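EF0056 (Enterococcus faecalis, PDB 6ORI) is of unknown function but, as a surface protein of immunoglobulin-like domains, probably contributes to enterococcal biofilm formation. Local coordinates at residues A[67-72]-A[115-120]; A[206-211]-A[388-393]; A[260-265]-A[382-387]. One frame throughout, in Å; residues are numbered along the deposited sequence. Where two conformers were deposited one is given.

Interaction 1: A[67-72]-A[115-120]; sequences NWEIRL and KVNYIR
The carbonyl oxygen of Trp68 is gripped by Tyr118 N of segment 115-120 at 3.0 Å, along a nearly straight N-H (172°), and by a water that donates a hydrogen bond to it and accepts one from Ile119 N. The amide of Tyr118 approaches from above the carbonyl plane, 37° out of it. The contact belongs to the antiparallel pairing of strands 68-74 and 113-117 in the first half of the chain, probably immunoglobulin-like to judge by its antiparallel sheet. Two residues along, Ile70 and Val116 form the hydrogen-bonded pair, with Ile70 N to Val116 O at 2.8 Å and Val116 N returning to Ile70 O. The latter oxygen also receives a CA-H contact from Lys115 CA at 3.2 Å.

The two faces differ in character. Ile70 and Val116 share the apolar one; there the CD1 methyl of Ile70 lies 3.9 Å from Tyr118 CD2, approaching the ring obliquely, while the Trp68 indole receives Ile119 CG1 at its edge. Phe31 packs edge-to-face with both aromatic residues, and the Tyr118 hydroxyl bonds to His59.

Glu69, Arg71, Lys115 and Asn117 occupy the polar face. Arg71 holds Glu69 OE1 side-on, with NE and NH2 both directed at that one oxygen, NE at 2.9 Å; this two-point grip should restrain the carboxylate's rotation. Arg71 has further salt bridges to Glu21 and Asp178. Lys115 sets CG between its backbone N and carbonyl carbon (chi1 61°), and its extended chain passes the carboxylate, bringing CD to 3.5 Å from Glu69 OE2. One water spans the longer gap to the ammonium, donating to Glu69 OE2 and accepting from Lys115 NZ. Asn117 ND2 is hydrogen-bonded to Asn122 O, and another water donates to both Glu69 OE2 and Asn117 OD1.

Interaction 2: A[206-211]-A[388-393]; sequences NNSDQF and LIQNTY
Ile389, the first residue of a type II beta turn that ends at Thr392, sends two branches across to segment 206-211: CD1 lies 3.9 Å from Asn206 O, and CG2 meets the Phe211 ring obliquely. The facing segment has a type I turn of its own, from Asn207 to Gln210, and leads into strand 211-221 of the five-stranded antiparallel sheet in the second half of the chain.

Gln390 follows with the main polar reach. Its CG stands anti to the backbone N (chi1 -169°), and the extended chain carries NE2 to Ser208 O at 2.9 Å, the acceptor lying in the amide plane and the N-H only moderately bent (160°). Beside this bond two waters bridge the backbones: Gln390 N donates to one that in turn donates to Asn206 O, and the second, accepting from Phe211 N, lies close to both Asn207 O and Gln390 O.

At Asn391, which takes the positive phi of the turn's third position, ND2 bonds to Phe211 O at 3.3 Å. The same nitrogen donates to a water at 2.7 Å, which lies close to the carbonyl oxygens of both Ser208 and Phe211.

Thr392 closes the turn, its backbone N and OG1 both donating to Ile389 O. OG1, which also bonds Leu381 N, lies between backbone N and carbonyl carbon (chi1 71°), and CG2 rests 3.6 Å from Phe211 CD2.

Interaction 3: A[260-265]-A[382-387]; sequences GTPWYA and SDTNKK
Tyr264 N donates to Ser382 O at 2.8 Å and Ser382 N answers to Tyr264 O at 3.0 Å, the two arms of an antiparallel hydrogen-bonded pair; farther along, Thr384 N reaches Gly260 O at 2.9 Å (154°). Between them segment 260-265 turns at the cis peptide before Pro262, and Thr384 fits against it: its CB lies 3.5 Å from Pro262 O, while CG2 approaches Gly260 O. Tyr264 and Ser382 project to one face of the sheet. The tyrosine ring leans past Asp383 O towards Thr384 CA, and a single water, in the plane of the ring, joins Tyr264 OH to Thr384 OG1.

This is where strand 375-382 leaves its neighbour 264-269, in the four-stranded antiparallel sheet of the second half of the chain, and enters the loop towards strand 394-398. Asp383 shapes the departure. Its CG sits between backbone N and carbonyl carbon (chi1 67°), and OD1 accepts Lys387 N, just past the type I turn Asp383-Lys386, at 3.1 Å from above the carboxylate plane, and, weakly, Asn385 N. Its OD2 is bonded by the Ser204 hydroxyl. In segment 260-265, the Trp263 indole meets Asp383 CA obliquely, with CD1 at 3.8 Å; Trp263 NE1 is tied to Lys259 O, and Tyr254 meets the ring edge-to-face.

Interaction 1 lies in the first half of the chain and closes before the others open; its centre is 28 Å from that of interaction 2 and 37 Å from that of interaction 3. Those two share the second half, centres 11 Å apart, with both segments of interaction 3 between those of interaction 2. Interaction 2 ties loop 388-393 to the start of strand 211-221; interaction 3 joins the end of strand 375-382 and the loop after it to strand 264-269 and the loop before it. They touch where Ile389 CD1 packs on Trp263 and through a probable, weak hydrogen bond of Asn206 ND2 to Asp383 OD2. Calcium joins the halves through Ser162 and Gly372, Asp374, Leu400 and Asp402.

Interaction 1: A[67-72]-A[115-120]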
loop_
_atom_site.group_PDB
_atom_site.type_symbol
_atom_site.label_atom_id
_atom_site.label_comp_id
_atom_site.label_asym_id
_atom_site.label_seq_id
_atom_site.Cartn_x
_atom_site.Cartn_y
_atom_site.Cartn_z
ATOM N N ASN A 67 18.569 -11.010 11.101
ATOM C CA ASN A 67 18.929 -10.400 9.831
ATOM C C ASN A 67 17.880 -9.433 9.282
ATOM O O ASN A 67 18.207 -8.453 8.620
ATOM C CB ASN A 67 19.188 -11.471 8.780
ATOM C CG ASN A 67 19.687 -10.883 7.488
ATOM O OD1 ASN A 67 20.764 -10.280 7.445
ATOM N ND2 ASN A 67 18.890 -10.982 6.436
ATOM N N TRP A 68 16.630 -9.787 9.525
ATOM C CA TRP A 68 15.474 -9.162 8.904
ATOM C C TRP A 68 14.938 -8.085 9.820
ATOM O O TRP A 68 14.509 -8.359 10.939
ATOM C CB TRP A 68 14.426 -10.226 8.661
ATOM C CG TRP A 68 14.963 -11.435 7.965
ATOM C CD1 TRP A 68 15.116 -12.665 8.509
ATOM C CD2 TRP A 68 15.439 -11.527 6.613
ATOM N NE1 TRP A 68 15.657 -13.531 7.583
ATOM C CE2 TRP A 68 15.859 -12.854 6.412
ATOM C CE3 TRP A 68 15.555 -10.623 5.559
ATOM C CZ2 TRP A 68 16.388 -13.296 5.210
ATOM C CZ3 TRP A 68 16.061 -11.067 4.356
ATOM C CH2 TRP A 68 16.474 -12.395 4.193
ATOM N N GLU A 69 14.968 -6.853 9.325
ATOM C CA GLU A 69 14.566 -5.693 10.129
ATOM C C GLU A 69 13.479 -4.893 9.433
ATOM O O GLU A 69 13.634 -4.465 8.291
ATOM C CB GLU A 69 15.764 -4.802 10.386
ATOM C CG GLU A 69 15.473 -3.607 11.263
ATOM C CD GLU A 69 16.744 -2.902 11.629
ATOM O OE1 GLU A 69 17.183 -2.041 10.833
ATOM O OE2 GLU A 69 17.326 -3.268 12.672
ATOM N N ILE A 70 12.383 -4.681 10.140
ATOM C CA ILE A 70 11.292 -3.870 9.643
ATOM C C ILE A 70 11.622 -2.425 9.943
ATOM O O ILE A 70 12.041 -2.099 11.073
ATOM C CB ILE A 70 9.978 -4.244 10.351
ATOM C CG1 ILE A 70 9.555 -5.685 10.012
ATOM C CG2 ILE A 70 8.846 -3.255 9.980
ATOM C CD1 ILE A 70 8.418 -6.199 10.869
ATOM N N ARG A 71 11.492 -1.573 8.941
ATOM C CA ARG A 71 11.657 -0.153 9.111
ATOM C C ARG A 71 10.361 0.558 8.809
ATOM O O ARG A 71 9.630 0.193 7.881
ATOM C CB ARG A 71 12.806 0.380 8.267
ATOM C CG ARG A 71 14.136 -0.086 8.879
ATOM C CD ARG A 71 15.344 0.550 8.301
ATOM N NE ARG A 71 16.537 -0.009 8.922
ATOM C CZ ARG A 71 17.766 0.278 8.536
ATOM N NH1 ARG A 71 17.983 1.096 7.518
ATOM N NH2 ARG A 71 18.779 -0.289 9.156
ATOM N N LEU A 72 10.044 1.553 9.635
ATOM C CA LEU A 72 8.825 2.344 9.507
ATOM C C LEU A 72 9.257 3.803 9.422
ATOM O O LEU A 72 9.836 4.352 10.369
ATOM C CB LEU A 72 7.920 2.133 10.702
ATOM C CG LEU A 72 6.666 2.990 10.732
ATOM C CD1 LEU A 72 5.705 2.648 9.604
ATOM C CD2 LEU A 72 5.993 2.843 12.089
ATOM N N LYS A 115 12.764 1.208 13.728
ATOM C CA LYS A 115 13.122 -0.177 13.399
ATOM C C LYS A 115 12.677 -1.168 14.464
ATOM O O LYS A 115 12.692 -0.864 15.671
ATOM C CB LYS A 115 14.636 -0.324 13.186
ATOM C CG LYS A 115 15.471 0.023 14.399
ATOM C CD LYS A 115 16.974 -0.116 14.122
ATOM C CE LYS A 115 17.732 0.282 15.365
ATOM N NZ LYS A 115 19.180 -0.018 15.275
ATOM N N VAL A 116 12.264 -2.352 14.028
ATOM C CA VAL A 116 11.979 -3.493 14.912
ATOM C C VAL A 116 12.306 -4.751 14.144
ATOM O O VAL A 116 12.174 -4.774 12.930
ATOM C CB VAL A 116 10.510 -3.458 15.404
ATOM C CG1 VAL A 116 9.506 -3.799 14.313
ATOM C CG2 VAL A 116 10.322 -4.374 16.592
ATOM N N ASN A 117 12.770 -5.792 14.807
ATOM C CA ASN A 117 13.086 -7.003 14.092
ATOM C C ASN A 117 11.822 -7.656 13.558
ATOM O O ASN A 117 10.773 -7.639 14.183
ATOM C CB ASN A 117 13.870 -7.962 14.984
ATOM C CG ASN A 117 15.281 -7.500 15.220
ATOM O OD1 ASN A 117 15.757 -6.579 14.568
ATOM N ND2 ASN A 117 15.979 -8.186 16.110
ATOM N N TYR A 118 11.932 -8.260 12.391
ATOM C CA TYR A 118 10.817 -9.003 11.823
ATOM C C TYR A 118 10.489 -10.276 12.614
ATOM O O TYR A 118 9.320 -10.579 12.828
ATOM C CB TYR A 118 11.142 -9.343 10.349
ATOM C CG TYR A 118 10.033 -10.064 9.603
ATOM C CD1 TYR A 118 9.833 -11.422 9.762
ATOM C CD2 TYR A 118 9.188 -9.382 8.732
ATOM C CE1 TYR A 118 8.812 -12.088 9.077
ATOM C CE2 TYR A 118 8.175 -10.042 8.046
ATOM C CZ TYR A 118 8.005 -11.390 8.225
ATOM O OH TYR A 118 6.999 -12.044 7.547
ATOM N N ILE A 119 11.522 -11.010 13.036
ATOM C CA ILE A 119 11.343 -12.358 13.552
ATOM C C ILE A 119 11.104 -12.338 15.047
ATOM O O ILE A 119 11.905 -11.768 15.817
ATOM C CB ILE A 119 12.561 -13.239 13.219
ATOM C CG1 ILE A 119 12.732 -13.367 11.700
ATOM C CG2 ILE A 119 12.456 -14.596 13.897
ATOM C CD1 ILE A 119 11.740 -14.311 11.021
ATOM N N ARG A 120 10.012 -12.984 15.445
ATOM C CA ARG A 120 9.537 -12.921 16.808
ATOM C C ARG A 120 10.561 -13.413 17.831
ATOM O O ARG A 120 10.696 -12.816 18.899
ATOM C CB ARG A 120 8.232 -13.698 16.939
ATOM C CG ARG A 120 7.559 -13.456 18.294
ATOM C CD ARG A 120 6.213 -14.113 18.380
ATOM N NE ARG A 120 6.320 -15.557 18.237
ATOM C CZ ARG A 120 5.290 -16.375 18.105
ATOM N NH1 ARG A 120 4.064 -15.905 18.040
ATOM N NH2 ARG A 120 5.497 -17.674 17.976
HETATM O O HOH W 1 14.434 -10.480 12.612
HETATM O O HOH W 2 15.860 -3.846 14.881
HETATM O O HOH W 3 19.700 -2.491 13.590
#

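Interaction 2: A[206-211]-A[388-393]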
loop_
_atom_site.group_PDB
_atom_site.type_symbol
_atom_site.label_atom_id
_atom_site.label_comp_id
_atom_site.label_asym_id
_atom_site.label_seq_id
_atom_site.Cartn_x
_atom_site.Cartn_y
_atom_site.Cartn_z
ATOM N N ASN A 206 -21.007 -10.453 1.483
ATOM C CA ASN A 206 -20.341 -11.575 0.851
ATOM C C ASN A 206 -18.871 -11.681 1.233
ATOM O O ASN A 206 -18.114 -10.724 1.070
ATOM C CB ASN A 206 -20.483 -11.442 -0.658
ATOM C CG ASN A 206 -21.911 -11.530 -1.098
ATOM O OD1 ASN A 206 -22.631 -12.435 -0.691
ATOM N ND2 ASN A 206 -22.335 -10.583 -1.900
ATOM N N ASN A 207 -18.475 -12.835 1.760
ATOM C CA ASN A 207 -17.068 -13.124 2.026
ATOM C C ASN A 207 -16.428 -12.043 2.862
ATOM O O ASN A 207 -15.285 -11.623 2.592
ATOM C CB ASN A 207 -16.337 -13.288 0.700
ATOM C CG ASN A 207 -17.047 -14.276 -0.223
ATOM O OD1 ASN A 207 -17.712 -13.876 -1.176
ATOM N ND2 ASN A 207 -16.964 -15.560 0.090
ATOM N N SER A 208 -17.130 -11.607 3.904
ATOM C CA SER A 208 -16.702 -10.439 4.662
ATOM C C SER A 208 -15.556 -10.699 5.645
ATOM O O SER A 208 -15.059 -9.745 6.246
ATOM C CB SER A 208 -17.877 -9.901 5.442
ATOM O OG SER A 208 -18.349 -10.919 6.296
ATOM N N ASP A 209 -15.143 -11.965 5.794
ATOM C CA ASP A 209 -14.043 -12.347 6.674
ATOM C C ASP A 209 -12.874 -12.948 5.902
ATOM O O ASP A 209 -12.029 -13.635 6.503
ATOM C CB ASP A 209 -14.539 -13.354 7.718
ATOM C CG ASP A 209 -15.122 -14.615 7.104
ATOM O OD1 ASP A 209 -15.295 -14.679 5.860
ATOM O OD2 ASP A 209 -15.415 -15.557 7.886
ATOM N N GLN A 210 -12.782 -12.683 4.599
ATOM C CA GLN A 210 -11.745 -13.297 3.780
ATOM C C GLN A 210 -10.514 -12.428 3.548
ATOM O O GLN A 210 -9.418 -12.949 3.281
ATOM C CB GLN A 210 -12.334 -13.760 2.448
ATOM C CG GLN A 210 -13.350 -14.866 2.617
ATOM C CD GLN A 210 -12.759 -16.055 3.308
ATOM O OE1 GLN A 210 -11.758 -16.613 2.853
ATOM N NE2 GLN A 210 -13.325 -16.417 4.452
ATOM N N PHE A 211 -10.680 -11.116 3.665
ATOM C CA PHE A 211 -9.567 -10.188 3.487
ATOM C C PHE A 211 -9.299 -9.420 4.755
ATOM O O PHE A 211 -10.223 -9.076 5.497
ATOM C CB PHE A 211 -9.847 -9.257 2.317
ATOM C CG PHE A 211 -9.857 -9.984 1.024
ATOM C CD1 PHE A 211 -8.681 -10.305 0.402
ATOM C CD2 PHE A 211 -11.043 -10.391 0.442
ATOM C CE1 PHE A 211 -8.670 -11.002 -0.784
ATOM C CE2 PHE A 211 -11.030 -11.096 -0.723
ATOM C CZ PHE A 211 -9.840 -11.411 -1.336
ATOM N N LEU A 388 -18.836 -3.072 -1.419
ATOM C CA LEU A 388 -17.434 -3.298 -1.123
ATOM C C LEU A 388 -17.178 -4.627 -0.454
ATOM O O LEU A 388 -17.749 -4.916 0.611
ATOM C CB LEU A 388 -16.965 -2.166 -0.216
ATOM C CG LEU A 388 -15.541 -2.264 0.342
ATOM C CD1 LEU A 388 -14.481 -2.254 -0.725
ATOM C CD2 LEU A 388 -15.280 -1.153 1.367
ATOM N N ILE A 389 -16.296 -5.438 -1.018
ATOM C CA ILE A 389 -15.851 -6.626 -0.300
ATOM C C ILE A 389 -14.993 -6.146 0.863
ATOM O O ILE A 389 -14.023 -5.426 0.682
ATOM C CB ILE A 389 -15.063 -7.586 -1.203
ATOM C CG1 ILE A 389 -15.895 -7.983 -2.420
ATOM C CG2 ILE A 389 -14.609 -8.823 -0.420
ATOM C CD1 ILE A 389 -17.273 -8.574 -2.102
ATOM N N GLN A 390 -15.391 -6.501 2.079
ATOM C CA GLN A 390 -14.777 -5.902 3.251
ATOM C C GLN A 390 -13.261 -6.075 3.307
ATOM O O GLN A 390 -12.730 -7.143 3.011
ATOM C CB GLN A 390 -15.424 -6.483 4.503
ATOM C CG GLN A 390 -15.064 -5.768 5.790
ATOM C CD GLN A 390 -16.039 -6.033 6.933
ATOM O OE1 GLN A 390 -16.703 -5.110 7.417
ATOM N NE2 GLN A 390 -16.149 -7.270 7.347
ATOM N N ASN A 391 -12.585 -4.972 3.621
ATOM C CA ASN A 391 -11.137 -4.917 3.800
ATOM C C ASN A 391 -10.385 -5.046 2.476
ATOM O O ASN A 391 -9.217 -5.407 2.476
ATOM C CB ASN A 391 -10.640 -5.918 4.856
ATOM C CG ASN A 391 -10.968 -5.471 6.256
ATOM O OD1 ASN A 391 -10.940 -4.291 6.551
ATOM N ND2 ASN A 391 -11.294 -6.413 7.116
ATOM N N THR A 392 -11.032 -4.761 1.341
ATOM C CA THR A 392 -10.339 -4.746 0.049
ATOM C C THR A 392 -10.107 -3.349 -0.480
ATOM O O THR A 392 -9.483 -3.203 -1.514
ATOM C CB THR A 392 -11.053 -5.568 -1.036
ATOM O OG1 THR A 392 -12.278 -4.942 -1.470
ATOM C CG2 THR A 392 -11.295 -6.994 -0.576
ATOM N N TYR A 393 -10.596 -2.331 0.215
ATOM C CA TYR A 393 -10.389 -0.963 -0.229
ATOM C C TYR A 393 -8.994 -0.491 0.160
ATOM O O TYR A 393 -8.586 -0.604 1.334
ATOM C CB TYR A 393 -11.457 -0.019 0.349
ATOM C CG TYR A 393 -11.213 1.437 0.075
ATOM C CD1 TYR A 393 -11.724 2.044 -1.059
ATOM C CD2 TYR A 393 -10.442 2.199 0.950
ATOM C CE1 TYR A 393 -11.494 3.422 -1.295
ATOM C CE2 TYR A 393 -10.211 3.534 0.721
ATOM C CZ TYR A 393 -10.722 4.127 -0.401
ATOM O OH TYR A 393 -10.465 5.479 -0.609
HETATM O O HOH W 4 -17.626 -8.237 2.364
HETATM O O HOH W 5 -13.283 -9.826 3.367
HETATM O O HOH W 6 -12.588 -8.696 6.489
#

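Interaction 3: A[260-265]-A[382-387]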
loop_
_atom_site.group_PDB
_atom_site.type_symbol
_atom_site.label_atom_id
_atom_site.label_comp_id
_atom_site.label_asym_id
_atom_site.label_seq_id
_atom_site.Cartn_x
_atom_site.Cartn_y
_atom_site.Cartn_z
ATOM N N GLY A 260 -22.050 -13.446 -4.412
ATOM C CA GLY A 260 -22.347 -12.153 -5.003
ATOM C C GLY A 260 -21.549 -11.923 -6.275
ATOM O O GLY A 260 -21.198 -10.804 -6.607
ATOM N N THR A 261 -21.285 -13.012 -6.987
ATOM C CA THR A 261 -20.516 -12.999 -8.208
ATOM C C THR A 261 -21.351 -12.590 -9.417
ATOM O O THR A 261 -22.579 -12.716 -9.409
ATOM C CB THR A 261 -19.923 -14.388 -8.436
ATOM O OG1 THR A 261 -20.959 -15.377 -8.267
ATOM C CG2 THR A 261 -18.798 -14.672 -7.435
ATOM N N PRO A 262 -20.699 -12.101 -10.477
ATOM C CA PRO A 262 -19.262 -11.872 -10.530
ATOM C C PRO A 262 -18.864 -10.599 -9.809
ATOM O O PRO A 262 -19.561 -9.587 -9.791
ATOM C CB PRO A 262 -18.997 -11.782 -12.034
ATOM C CG PRO A 262 -20.252 -11.164 -12.578
ATOM C CD PRO A 262 -21.371 -11.748 -11.748
ATOM N N TRP A 263 -17.696 -10.668 -9.195
ATOM C CA TRP A 263 -17.141 -9.476 -8.570
ATOM C C TRP A 263 -16.562 -8.539 -9.617
ATOM O O TRP A 263 -16.279 -8.937 -10.752
ATOM C CB TRP A 263 -16.032 -9.834 -7.596
ATOM C CG TRP A 263 -16.472 -10.511 -6.330
ATOM C CD1 TRP A 263 -17.729 -10.925 -5.987
ATOM C CD2 TRP A 263 -15.626 -10.854 -5.243
ATOM N NE1 TRP A 263 -17.711 -11.505 -4.735
ATOM C CE2 TRP A 263 -16.421 -11.478 -4.268
ATOM C CE3 TRP A 263 -14.258 -10.694 -4.997
ATOM C CZ2 TRP A 263 -15.893 -11.932 -3.064
ATOM C CZ3 TRP A 263 -13.733 -11.153 -3.809
ATOM C CH2 TRP A 263 -14.559 -11.776 -2.856
ATOM N N TYR A 264 -16.394 -7.286 -9.197
ATOM C CA TYR A 264 -15.778 -6.248 -10.013
ATOM C C TYR A 264 -14.499 -5.770 -9.373
ATOM O O TYR A 264 -14.426 -5.628 -8.139
ATOM C CB TYR A 264 -16.709 -5.054 -10.185
ATOM C CG TYR A 264 -17.868 -5.322 -11.115
ATOM C CD1 TYR A 264 -18.821 -6.283 -10.794
ATOM C CD2 TYR A 264 -17.980 -4.676 -12.329
ATOM C CE1 TYR A 264 -19.899 -6.548 -11.639
ATOM C CE2 TYR A 264 -19.063 -4.931 -13.182
ATOM C CZ TYR A 264 -20.002 -5.880 -12.826
ATOM O OH TYR A 264 -21.069 -6.148 -13.676
ATOM N N ALA A 265 -13.503 -5.532 -10.214
ATOM C CA ALA A 265 -12.292 -4.807 -9.847
ATOM C C ALA A 265 -12.556 -3.338 -10.129
ATOM O O ALA A 265 -12.987 -2.988 -11.228
ATOM C CB ALA A 265 -11.130 -5.334 -10.692
ATOM N N SER A 382 -15.616 -5.196 -5.464
ATOM C CA SER A 382 -17.027 -5.120 -5.107
ATOM C C SER A 382 -17.725 -6.350 -5.613
ATOM O O SER A 382 -17.230 -7.043 -6.526
ATOM C CB SER A 382 -17.684 -3.863 -5.655
ATOM O OG SER A 382 -17.604 -3.854 -7.061
ATOM N N ASP A 383 -18.858 -6.655 -5.009
ATOM C CA ASP A 383 -19.725 -7.696 -5.551
ATOM C C ASP A 383 -20.515 -7.157 -6.748
ATOM O O ASP A 383 -20.353 -6.007 -7.177
ATOM C CB ASP A 383 -20.601 -8.317 -4.446
ATOM C CG ASP A 383 -21.635 -7.372 -3.864
ATOM O OD1 ASP A 383 -21.998 -6.365 -4.481
ATOM O OD2 ASP A 383 -22.085 -7.672 -2.731
ATOM N N THR A 384 -21.392 -7.988 -7.279
ATOM C CA THR A 384 -22.131 -7.623 -8.460
ATOM C C THR A 384 -23.071 -6.454 -8.221
ATOM O O THR A 384 -23.441 -5.760 -9.164
ATOM C CB THR A 384 -22.844 -8.866 -8.959
ATOM O OG1 THR A 384 -23.365 -8.624 -10.257
ATOM C CG2 THR A 384 -23.932 -9.348 -7.998
ATOM N N ASN A 385 -23.435 -6.218 -6.969
ATOM C CA ASN A 385 -24.275 -5.090 -6.589
ATOM C C ASN A 385 -23.471 -3.874 -6.114
ATOM O O ASN A 385 -24.002 -2.996 -5.454
ATOM C CB ASN A 385 -25.269 -5.509 -5.507
ATOM C CG ASN A 385 -26.539 -6.076 -6.074
ATOM O OD1 ASN A 385 -26.792 -6.026 -7.274
ATOM N ND2 ASN A 385 -27.356 -6.611 -5.205
ATOM N N LYS A 386 -22.190 -3.826 -6.479
ATOM C CA LYS A 386 -21.327 -2.657 -6.223
ATOM C C LYS A 386 -20.972 -2.460 -4.738
ATOM O O LYS A 386 -20.400 -1.437 -4.369
ATOM C CB LYS A 386 -21.940 -1.374 -6.802
ATOM C CG LYS A 386 -22.220 -1.486 -8.286
ATOM C CD LYS A 386 -22.809 -0.219 -8.903
ATOM C CE LYS A 386 -24.278 -0.066 -8.602
ATOM N NZ LYS A 386 -24.812 1.165 -9.277
ATOM N N LYS A 387 -21.277 -3.447 -3.907
ATOM C CA LYS A 387 -20.978 -3.381 -2.486
ATOM C C LYS A 387 -19.536 -3.832 -2.253
ATOM O O LYS A 387 -19.057 -4.814 -2.841
ATOM C CB LYS A 387 -21.998 -4.193 -1.701
ATOM C CG LYS A 387 -23.428 -3.720 -2.022
ATOM C CD LYS A 387 -24.424 -3.946 -0.931
ATOM C CE LYS A 387 -25.780 -3.310 -1.299
ATOM N NZ LYS A 387 -25.698 -1.832 -1.531
HETATM O O HOH W 7 -22.668 -8.297 -12.999
#